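Local coordinates for single-stranded DNA-binding protein WHY3, chloroplastic (Arabidopsis thaliana, PDB 4KOQ) that binds single-stranded DNA in chloroplasts and nucleus, maintaining plastid genome stability against illegitimate recombination and repressing transcription of the kinesin gene KP1, at residues His13-Gly18 / Val135-Thr140. Sequence-based numbering, arbitrary orientation.
Sequences HSIYKG and VYIPIT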
ATOM      1  N   HIS A  13      -1.303  16.364   9.844  1.00 20.72           N
ATOM      2  CA  HIS A  13      -1.235  15.325  10.840  1.00 20.25           C
ATOM      3  C   HIS A  13      -0.292  15.813  11.931  1.00 21.48           C
ATOM      4  O   HIS A  13       0.846  16.140  11.656  1.00 19.90           O
ATOM      5  CB  HIS A  13      -0.766  14.026  10.201  1.00 20.48           C
ATOM      6  CG  HIS A  13      -0.440  12.944  11.183  1.00 20.97           C
ATOM      7  ND1 HIS A  13      -1.394  12.331  11.974  1.00 22.52           N
ATOM      8  CD2 HIS A  13       0.742  12.385  11.516  1.00 24.08           C
ATOM      9  CE1 HIS A  13      -0.804  11.432  12.745  1.00 24.84           C
ATOM     10  NE2 HIS A  13       0.492  11.453  12.494  1.00 24.62           N
ATOM     11  N   SER A  14      -0.791  15.881  13.164  1.00 19.84           N
ATOM     12  CA  SER A  14      -0.009  16.395  14.288  1.00 24.19           C
ATOM     13  C   SER A  14       0.365  15.397  15.397  1.00 25.82           C
ATOM     14  O   SER A  14      -0.379  14.486  15.737  1.00 24.85           O
ATOM     15  CB  SER A  14      -0.776  17.548  14.911  1.00 29.65           C
ATOM     16  OG  SER A  14      -1.050  18.505  13.911  1.00 28.89           O
ATOM     17  N   ILE A  15       1.512  15.663  16.004  1.00 19.70           N
ATOM     18  CA  ILE A  15       2.014  14.938  17.147  1.00 22.60           C
ATOM     19  C   ILE A  15       2.321  15.971  18.193  1.00 23.17           C
ATOM     20  O   ILE A  15       3.103  16.890  17.941  1.00 20.82           O
ATOM     21  CB  ILE A  15       3.252  14.168  16.763  1.00 21.85           C
ATOM     22  CG1 ILE A  15       2.884  13.153  15.684  1.00 28.44           C
ATOM     23  CG2 ILE A  15       3.861  13.432  17.962  1.00 23.22           C
ATOM     24  CD1 ILE A  15       4.051  12.652  14.897  1.00 37.88           C
ATOM     25  N   TYR A  16       1.685  15.835  19.352  1.00 19.60           N
ATOM     26  CA  TYR A  16       1.812  16.809  20.422  1.00 23.25           C
ATOM     27  C   TYR A  16       2.541  16.203  21.603  1.00 23.50           C
ATOM     28  O   TYR A  16       2.128  15.178  22.134  1.00 24.92           O
ATOM     29  CB  TYR A  16       0.425  17.229  20.868  1.00 24.93           C
ATOM     30  CG  TYR A  16      -0.388  17.878  19.803  1.00 24.79           C
ATOM     31  CD1 TYR A  16      -0.137  19.170  19.413  1.00 23.98           C
ATOM     32  CD2 TYR A  16      -1.415  17.186  19.168  1.00 30.82           C
ATOM     33  CE1 TYR A  16      -0.868  19.766  18.431  1.00 31.60           C
ATOM     34  CE2 TYR A  16      -2.159  17.784  18.186  1.00 34.86           C
ATOM     35  CZ  TYR A  16      -1.886  19.072  17.831  1.00 32.29           C
ATOM     36  OH  TYR A  16      -2.613  19.682  16.852  1.00 38.30           O
ATOM     37  N   LYS A  17       3.660  16.800  21.994  1.00 23.36           N
ATOM     38  CA  LYS A  17       4.403  16.269  23.094  1.00 20.81           C
ATOM     39  C   LYS A  17       4.615  17.334  24.164  1.00 24.51           C
ATOM     40  O   LYS A  17       4.164  18.478  24.032  1.00 25.68           O
ATOM     41  CB  LYS A  17       5.746  15.683  22.612  1.00 24.76           C
ATOM     42  CG  LYS A  17       5.596  14.411  21.757  1.00 22.10           C
ATOM     43  CD  LYS A  17       4.996  13.231  22.550  1.00 28.11           C
ATOM     44  CE  LYS A  17       4.516  12.134  21.622  1.00 28.73           C
ATOM     45  NZ  LYS A  17       5.639  11.270  21.229  1.00 36.39           N
ATOM     46  N   GLY A  18       5.342  16.954  25.208  1.00 31.27           N
ATOM     47  CA  GLY A  18       5.509  17.808  26.364  1.00 36.17           C
ATOM     48  C   GLY A  18       6.154  19.148  26.099  1.00 34.21           C
ATOM     49  O   GLY A  18       5.737  20.161  26.663  1.00 34.27           O
ATOM     50  N   VAL A 135      14.495  22.678  17.602  1.00 25.29           N
ATOM     51  CA  VAL A 135      13.298  22.099  18.215  1.00 21.40           C
ATOM     52  C   VAL A 135      13.444  20.596  18.117  1.00 23.74           C
ATOM     53  O   VAL A 135      13.750  20.101  17.039  1.00 21.03           O
ATOM     54  CB  VAL A 135      11.995  22.507  17.483  1.00 25.05           C
ATOM     55  CG1 VAL A 135      10.775  21.849  18.163  1.00 23.42           C
ATOM     56  CG2 VAL A 135      11.821  24.009  17.481  1.00 35.93           C
ATOM     57  N   TYR A 136      13.264  19.893  19.229  1.00 21.44           N
ATOM     58  CA  TYR A 136      13.364  18.436  19.278  1.00 21.79           C
ATOM     59  C   TYR A 136      12.020  17.883  19.637  1.00 20.58           C
ATOM     60  O   TYR A 136      11.312  18.464  20.485  1.00 23.69           O
ATOM     61  CB  TYR A 136      14.302  18.018  20.394  1.00 25.73           C
ATOM     62  CG  TYR A 136      15.751  18.311  20.124  1.00 25.05           C
ATOM     63  CD1 TYR A 136      16.292  19.559  20.399  1.00 27.84           C
ATOM     64  CD2 TYR A 136      16.588  17.325  19.632  1.00 27.70           C
ATOM     65  CE1 TYR A 136      17.643  19.814  20.152  1.00 29.19           C
ATOM     66  CE2 TYR A 136      17.916  17.572  19.370  1.00 28.82           C
ATOM     67  CZ  TYR A 136      18.443  18.806  19.655  1.00 31.19           C
ATOM     68  OH  TYR A 136      19.778  19.039  19.390  1.00 31.88           O
ATOM     69  N   ILE A 137      11.666  16.747  19.060  1.00 18.36           N
ATOM     70  CA  ILE A 137      10.430  16.088  19.466  1.00 17.79           C
ATOM     71  C   ILE A 137      10.637  14.590  19.379  1.00 20.08           C
ATOM     72  O   ILE A 137      11.152  14.085  18.397  1.00 16.93           O
ATOM     73  CB  ILE A 137       9.242  16.577  18.668  1.00 23.04           C
ATOM     74  CG1 ILE A 137       7.931  16.056  19.295  1.00 20.65           C
ATOM     75  CG2 ILE A 137       9.382  16.159  17.213  1.00 19.34           C
ATOM     76  CD1 ILE A 137       6.655  16.515  18.614  1.00 21.08           C
ATOM     77  N   PRO A 138      10.324  13.879  20.452  1.00 19.54           N
ATOM     78  CA  PRO A 138      10.371  12.417  20.414  1.00 22.53           C
ATOM     79  C   PRO A 138       9.099  11.823  19.806  1.00 27.93           C
ATOM     80  O   PRO A 138       7.987  12.319  20.039  1.00 23.73           O
ATOM     81  CB  PRO A 138      10.450  12.037  21.894  1.00 23.67           C
ATOM     82  CG  PRO A 138       9.742  13.135  22.579  1.00 26.69           C
ATOM     83  CD  PRO A 138       9.947  14.386  21.775  1.00 20.67           C
ATOM     84  N   ILE A 139       9.293  10.782  19.017  1.00 19.93           N
ATOM     85  CA  ILE A 139       8.224  10.133  18.249  1.00 21.93           C
ATOM     86  C   ILE A 139       8.291   8.667  18.671  1.00 22.48           C
ATOM     87  O   ILE A 139       9.343   8.040  18.520  1.00 28.46           O
ATOM     88  CB  ILE A 139       8.544  10.288  16.713  1.00 26.97           C
ATOM     89  CG1 ILE A 139       8.709  11.777  16.313  1.00 25.82           C
ATOM     90  CG2 ILE A 139       7.503   9.675  15.807  1.00 27.29           C
ATOM     91  CD1 ILE A 139       7.460  12.604  16.572  1.00 23.37           C
ATOM     92  N   THR A 140       7.206   8.116  19.190  1.00 22.90           N
ATOM     93  CA  THR A 140       7.186   6.693  19.564  1.00 22.45           C
ATOM     94  C   THR A 140       7.251   5.807  18.355  1.00 19.18           C
ATOM     95  O   THR A 140       6.944   6.234  17.237  1.00 21.89           O
ATOM     96  CB  THR A 140       5.931   6.290  20.378  1.00 24.61           C
ATOM     97  OG1 THR A 140       4.752   6.411  19.568  1.00 22.31           O
ATOM     98  CG2 THR A 140       5.783   7.146  21.672  1.00 25.16           C
TER
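Ile15 near the end of strand 9-16 and Lys17 just past it face Ile137 and Ile139 of strand 131-140; each strand is, within this chain, an outer strand of one of the two antiparallel sheets of the Whirly domain. The backbones stay too far apart for strand pairing, with CA atoms 7.0 Å apart at Lys17 and Ile137 and 7.9 Å at Ile15 and Ile139; each strand instead pairs within its own sheet, Ile15 with Leu22 and Ile137 with Phe120. Side chains therefore join the two sheets. Ile15 crosses Ile139 at about a right angle, and their CD1 methyls meet at 3.8 Å. Ile137 sends CG1 anti to its backbone N (chi1 -170°), an extended pose that brings CD1 to 3.6 Å from the carbonyl O of Ile15 and lays CG1 across the Lys17 chain, 3.8 Å from its CG. Phe51 and Leu22 also pack on Ile137, while Phe144 of helix 141-158 touches Ile139. Lys17 bends at chi2 and again at chi4, curling its chain over Pro138 O so that NZ donates to that oxygen at 2.8 Å. The ammonium approaches from above the carbonyl plane, 40° out of it, with a C=O...N angle of 132°. NZ also forms a salt bridge with Glu143 OE1, which in turn accepts a bond from the backbone N of Thr140, the N-cap of helix 141-158. Shortening this lysine to alanine would probably leave the Pro138 carbonyl and Glu143 without this ammonium and open a gap beside Ile137. Isoleucine packing between the sheets is thus joined by one charged hydrogen bond and a salt bridge beside the N-terminus of helix 141-158, both made by a lysine that begins a region probably required for single-stranded DNA binding.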